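Local atomic coordinates of pullulanase (Klebsiella oxytoca, PDB entry 2YOC), a protein that hydrolyses the alpha-1,6-glucosidic linkages of pullulan and related branched dextrins and is exported by a type 2 secretion system. Residues B[403-415]-B[941-954]. Sequence-based numbering, arbitrary orientation.
Sequences QKTKADLAKMTIH and TELRKSSPLFTLGD. With SO4 (sulfate ion), chain C.
Lys411 reaches across to Thr951: kinked at chi2 (139°) and chi4 (73°), it brings NZ to within 2.6 Å of Thr951 OG1 in a hydrogen bond and 2.9 Å from Ala407 O, which it meets from above the carbonyl plane. With chi1 at 62°, the OG1 of Thr951 is turned to Lys411 NZ, and Thr951 CB packs 3.7 Å from Ala410 CB. The methyl CG2 of Thr951 sits over the centre of one face of the Arg944 guanidinium. The Arg944 and Thr413 side chains pass each other in opposite senses, with Arg944 NE 3.1 Å from Thr413 OG1 and Arg944 NH2 3.0 Å from Ala410 O. Thr413 opens strand 413-417, the first of the eight parallel strands of the TIM barrel typical of alpha-amylase-family enzymes; the end of helix 927-945 packs beside it, while the following loop lies against helix 406-410 and Lys411. Arg944, on the helix, also hydrogen-bonds to Met855 O, Gly857 O and Gly859 O, leading into strand 860-864, the eighth of the barrel. Gly953 CA, at positive phi, lies 4.0 Å from Ala407 N. Lys406, crossing Asp954 at about a right angle, forms a long salt bridge from NZ to Asp954 OD1 (3.5 Å), and the Lys406 backbone N donates to O3 of a sulfate, probably from the crystallisation solution.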
loop_
_atom_site.group_PDB
_atom_site.type_symbol
_atom_site.label_atom_id
_atom_site.label_comp_id
_atom_site.label_asym_id
_atom_site.label_seq_id
_atom_site.Cartn_x
_atom_site.Cartn_y
_atom_site.Cartn_z
ATOM N N GLN B 403 2.621 -7.640 -40.856
ATOM C CA GLN B 403 2.937 -8.127 -39.522
ATOM C C GLN B 403 4.453 -7.872 -39.224
ATOM O O GLN B 403 5.039 -8.481 -38.307
ATOM C CB GLN B 403 2.604 -9.621 -39.459
ATOM C CG GLN B 403 1.121 -9.931 -39.264
ATOM C CD GLN B 403 0.757 -11.399 -39.102
ATOM O OE1 GLN B 403 -0.385 -11.784 -39.310
ATOM N NE2 GLN B 403 1.693 -12.250 -38.723
ATOM N N LYS B 404 5.085 -6.962 -40.015
ATOM C CA LYS B 404 6.517 -6.648 -39.900
ATOM C C LYS B 404 6.882 -5.904 -38.620
ATOM O O LYS B 404 7.762 -6.346 -37.895
ATOM C CB LYS B 404 7.069 -5.957 -41.165
ATOM C CG LYS B 404 8.585 -6.087 -41.289
ATOM C CD LYS B 404 9.188 -5.676 -42.627
ATOM C CE LYS B 404 9.499 -4.195 -42.662
ATOM N NZ LYS B 404 10.362 -3.747 -41.525
ATOM N N THR B 405 6.207 -4.796 -38.329
ATOM C CA THR B 405 6.513 -4.001 -37.151
ATOM C C THR B 405 5.495 -4.186 -36.022
ATOM O O THR B 405 4.409 -4.751 -36.220
ATOM C CB THR B 405 6.660 -2.534 -37.549
ATOM O OG1 THR B 405 5.390 -1.938 -37.698
ATOM C CG2 THR B 405 7.440 -2.332 -38.806
ATOM N N LYS B 406 5.851 -3.678 -34.819
ATOM C CA LYS B 406 4.967 -3.705 -33.643
ATOM C C LYS B 406 3.696 -2.902 -34.012
ATOM O O LYS B 406 2.584 -3.374 -33.751
ATOM C CB LYS B 406 5.680 -3.132 -32.400
ATOM C CG LYS B 406 6.681 -4.103 -31.786
ATOM C CD LYS B 406 7.645 -3.408 -30.840
ATOM C CE LYS B 406 8.832 -4.293 -30.568
ATOM N NZ LYS B 406 10.055 -3.512 -30.238
ATOM N N ALA B 407 3.872 -1.751 -34.719
ATOM C CA ALA B 407 2.768 -0.940 -35.203
ATOM C C ALA B 407 1.918 -1.739 -36.221
ATOM O O ALA B 407 0.677 -1.679 -36.156
ATOM C CB ALA B 407 3.279 0.334 -35.799
ATOM N N ASP B 408 2.565 -2.583 -37.070
ATOM C CA ASP B 408 1.849 -3.465 -38.001
ATOM C C ASP B 408 1.033 -4.466 -37.202
ATOM O O ASP B 408 -0.163 -4.581 -37.439
ATOM C CB ASP B 408 2.812 -4.209 -38.943
ATOM C CG ASP B 408 3.586 -3.330 -39.883
ATOM O OD1 ASP B 408 3.123 -2.193 -40.155
ATOM O OD2 ASP B 408 4.658 -3.764 -40.345
ATOM N N LEU B 409 1.673 -5.130 -36.215
ATOM C CA LEU B 409 1.058 -6.127 -35.337
ATOM C C LEU B 409 -0.087 -5.594 -34.553
ATOM O O LEU B 409 -1.119 -6.239 -34.493
ATOM C CB LEU B 409 2.066 -6.681 -34.346
ATOM C CG LEU B 409 3.124 -7.575 -34.872
ATOM C CD1 LEU B 409 4.091 -7.883 -33.792
ATOM C CD2 LEU B 409 2.528 -8.846 -35.416
ATOM N N ALA B 410 0.096 -4.429 -33.920
ATOM C CA ALA B 410 -0.931 -3.786 -33.099
ATOM C C ALA B 410 -2.260 -3.570 -33.852
ATOM O O ALA B 410 -3.316 -3.526 -33.219
ATOM C CB ALA B 410 -0.409 -2.459 -32.550
ATOM N N LYS B 411 -2.201 -3.487 -35.205
ATOM C CA LYS B 411 -3.385 -3.302 -36.038
ATOM C C LYS B 411 -4.275 -4.520 -36.066
ATOM O O LYS B 411 -5.460 -4.374 -36.376
ATOM C CB LYS B 411 -3.007 -2.806 -37.440
ATOM C CG LYS B 411 -2.791 -1.290 -37.473
ATOM C CD LYS B 411 -1.608 -0.859 -38.318
ATOM C CE LYS B 411 -1.216 0.607 -38.132
ATOM N NZ LYS B 411 -0.545 0.912 -36.825
HETATM N N MSE B 412 -3.723 -5.702 -35.668
HETATM C CA MSE B 412 -4.390 -7.012 -35.597
HETATM C C MSE B 412 -5.753 -6.993 -34.898
HETATM O O MSE B 412 -5.839 -6.667 -33.711
HETATM C CB MSE B 412 -3.460 -8.049 -34.952
HETATM C CG MSE B 412 -3.771 -9.493 -35.316
HETATM SE SE MSE B 412 -2.525 -10.753 -34.441
HETATM C CE MSE B 412 -0.935 -10.438 -35.581
ATOM N N THR B 413 -6.814 -7.359 -35.660
ATOM C CA THR B 413 -8.209 -7.428 -35.207
ATOM C C THR B 413 -8.759 -8.827 -35.552
ATOM O O THR B 413 -9.170 -9.085 -36.688
ATOM C CB THR B 413 -8.979 -6.225 -35.787
ATOM O OG1 THR B 413 -8.444 -5.052 -35.200
ATOM C CG2 THR B 413 -10.439 -6.252 -35.471
ATOM N N ILE B 414 -8.711 -9.729 -34.566
ATOM C CA ILE B 414 -9.046 -11.166 -34.679
ATOM C C ILE B 414 -10.514 -11.489 -34.481
ATOM O O ILE B 414 -11.140 -10.972 -33.552
ATOM C CB ILE B 414 -8.154 -12.055 -33.752
ATOM C CG1 ILE B 414 -6.688 -11.625 -33.796
ATOM C CG2 ILE B 414 -8.276 -13.520 -34.118
ATOM C CD1 ILE B 414 -5.876 -12.135 -32.612
ATOM N N HIS B 415 -11.028 -12.400 -35.344
ATOM C CA HIS B 415 -12.371 -12.955 -35.386
ATOM C C HIS B 415 -12.158 -14.463 -35.265
ATOM O O HIS B 415 -11.716 -15.098 -36.227
ATOM C CB HIS B 415 -13.031 -12.623 -36.740
ATOM C CG HIS B 415 -14.527 -12.754 -36.751
ATOM N ND1 HIS B 415 -15.339 -11.804 -36.143
ATOM C CD2 HIS B 415 -15.315 -13.701 -37.318
ATOM C CE1 HIS B 415 -16.583 -12.203 -36.349
ATOM N NE2 HIS B 415 -16.623 -13.334 -37.057
ATOM N N THR B 941 -14.473 -0.940 -35.407
ATOM C CA THR B 941 -13.333 -1.458 -36.154
ATOM C C THR B 941 -12.832 -0.394 -37.109
ATOM O O THR B 941 -11.612 -0.223 -37.242
ATOM C CB THR B 941 -13.638 -2.825 -36.838
ATOM O OG1 THR B 941 -14.645 -2.669 -37.840
ATOM C CG2 THR B 941 -14.005 -3.940 -35.850
ATOM N N GLU B 942 -13.765 0.342 -37.754
ATOM C CA GLU B 942 -13.422 1.425 -38.688
ATOM C C GLU B 942 -12.589 2.476 -37.961
ATOM O O GLU B 942 -11.525 2.877 -38.458
ATOM C CB GLU B 942 -14.672 2.034 -39.350
ATOM C CG GLU B 942 -15.263 1.149 -40.440
ATOM C CD GLU B 942 -16.444 1.694 -41.219
ATOM O OE1 GLU B 942 -17.608 1.475 -40.801
ATOM O OE2 GLU B 942 -16.197 2.284 -42.294
ATOM N N LEU B 943 -13.030 2.842 -36.739
ATOM C CA LEU B 943 -12.341 3.775 -35.855
ATOM C C LEU B 943 -10.899 3.328 -35.570
ATOM O O LEU B 943 -9.972 4.113 -35.770
ATOM C CB LEU B 943 -13.125 3.957 -34.546
ATOM C CG LEU B 943 -14.437 4.745 -34.663
ATOM C CD1 LEU B 943 -15.298 4.545 -33.445
ATOM C CD2 LEU B 943 -14.189 6.211 -34.910
ATOM N N ARG B 944 -10.724 2.043 -35.149
ATOM C CA ARG B 944 -9.439 1.385 -34.845
ATOM C C ARG B 944 -8.466 1.561 -36.004
ATOM O O ARG B 944 -7.291 1.877 -35.769
ATOM C CB ARG B 944 -9.683 -0.104 -34.545
ATOM C CG ARG B 944 -8.433 -0.919 -34.277
ATOM C CD ARG B 944 -8.746 -2.228 -33.607
ATOM N NE ARG B 944 -7.534 -2.924 -33.179
ATOM C CZ ARG B 944 -6.971 -2.812 -31.980
ATOM N NH1 ARG B 944 -7.508 -2.022 -31.058
ATOM N NH2 ARG B 944 -5.868 -3.499 -31.689
ATOM N N LYS B 945 -8.958 1.387 -37.260
ATOM C CA LYS B 945 -8.125 1.562 -38.445
ATOM C C LYS B 945 -8.041 3.030 -38.933
ATOM O O LYS B 945 -7.279 3.321 -39.860
ATOM C CB LYS B 945 -8.500 0.561 -39.567
ATOM C CG LYS B 945 -9.936 0.613 -40.079
ATOM C CD LYS B 945 -10.144 -0.341 -41.242
ATOM C CE LYS B 945 -10.441 0.353 -42.546
ATOM N NZ LYS B 945 -11.905 0.497 -42.757
ATOM N N SER B 946 -8.780 3.962 -38.283
ATOM C CA SER B 946 -8.808 5.376 -38.656
ATOM C C SER B 946 -7.608 6.223 -38.236
ATOM O O SER B 946 -7.538 7.374 -38.644
ATOM C CB SER B 946 -10.116 6.020 -38.217
ATOM O OG SER B 946 -10.046 6.606 -36.930
ATOM N N SER B 947 -6.685 5.698 -37.403
ATOM C CA SER B 947 -5.512 6.470 -36.964
ATOM C C SER B 947 -4.381 5.584 -36.502
ATOM O O SER B 947 -4.636 4.631 -35.753
ATOM C CB SER B 947 -5.876 7.413 -35.821
ATOM O OG SER B 947 -4.724 8.154 -35.451
ATOM N N PRO B 948 -3.106 5.930 -36.813
ATOM C CA PRO B 948 -1.995 5.118 -36.300
ATOM C C PRO B 948 -1.855 5.248 -34.780
ATOM O O PRO B 948 -1.151 4.431 -34.165
ATOM C CB PRO B 948 -0.783 5.682 -37.046
ATOM C CG PRO B 948 -1.124 7.044 -37.396
ATOM C CD PRO B 948 -2.605 7.034 -37.661
ATOM N N LEU B 949 -2.538 6.284 -34.181
ATOM C CA LEU B 949 -2.544 6.591 -32.751
ATOM C C LEU B 949 -3.228 5.526 -31.905
ATOM O O LEU B 949 -2.880 5.367 -30.737
ATOM C CB LEU B 949 -3.130 7.981 -32.477
ATOM C CG LEU B 949 -2.335 9.214 -32.993
ATOM C CD1 LEU B 949 -3.105 10.501 -32.757
ATOM C CD2 LEU B 949 -0.935 9.320 -32.354
ATOM N N PHE B 950 -4.183 4.794 -32.485
ATOM C CA PHE B 950 -4.905 3.724 -31.796
ATOM C C PHE B 950 -4.046 2.463 -31.599
ATOM O O PHE B 950 -4.323 1.661 -30.692
ATOM C CB PHE B 950 -6.131 3.312 -32.611
ATOM C CG PHE B 950 -7.279 4.264 -32.490
ATOM C CD1 PHE B 950 -7.980 4.383 -31.295
ATOM C CD2 PHE B 950 -7.674 5.045 -33.571
ATOM C CE1 PHE B 950 -9.064 5.259 -31.188
ATOM C CE2 PHE B 950 -8.748 5.932 -33.453
ATOM C CZ PHE B 950 -9.440 6.027 -32.265
ATOM N N THR B 951 -3.063 2.262 -32.500
ATOM C CA THR B 951 -2.215 1.073 -32.571
ATOM C C THR B 951 -0.725 1.442 -32.590
ATOM O O THR B 951 -0.033 1.222 -33.592
ATOM C CB THR B 951 -2.630 0.248 -33.797
ATOM O OG1 THR B 951 -2.422 1.045 -34.977
ATOM C CG2 THR B 951 -4.083 -0.247 -33.709
ATOM N N LEU B 952 -0.246 2.028 -31.475
ATOM C CA LEU B 952 1.134 2.497 -31.321
ATOM C C LEU B 952 2.177 1.390 -31.395
ATOM O O LEU B 952 3.304 1.670 -31.822
ATOM C CB LEU B 952 1.327 3.336 -30.054
ATOM C CG LEU B 952 0.625 4.692 -29.951
ATOM C CD1 LEU B 952 0.784 5.281 -28.553
ATOM C CD2 LEU B 952 1.150 5.679 -30.980
ATOM N N GLY B 953 1.819 0.163 -30.972
ATOM C CA GLY B 953 2.728 -0.981 -31.012
ATOM C C GLY B 953 3.872 -1.014 -30.005
ATOM O O GLY B 953 4.058 -2.040 -29.345
ATOM N N ASP B 954 4.697 0.063 -29.911
ATOM C CA ASP B 954 5.831 0.098 -28.972
ATOM C C ASP B 954 5.400 0.560 -27.579
ATOM O O ASP B 954 4.783 1.621 -27.457
ATOM C CB ASP B 954 6.946 1.024 -29.462
ATOM C CG ASP B 954 7.832 0.460 -30.554
ATOM O OD1 ASP B 954 8.826 -0.231 -30.213
ATOM O OD2 ASP B 954 7.594 0.792 -31.756
HETATM S S SO4 C . 9.425 -2.092 -34.726
HETATM O O1 SO4 C . 9.776 -1.079 -35.737
HETATM O O2 SO4 C . 10.102 -1.769 -33.448
HETATM O O3 SO4 C . 7.997 -2.034 -34.505
HETATM O O4 SO4 C . 9.811 -3.439 -35.194
#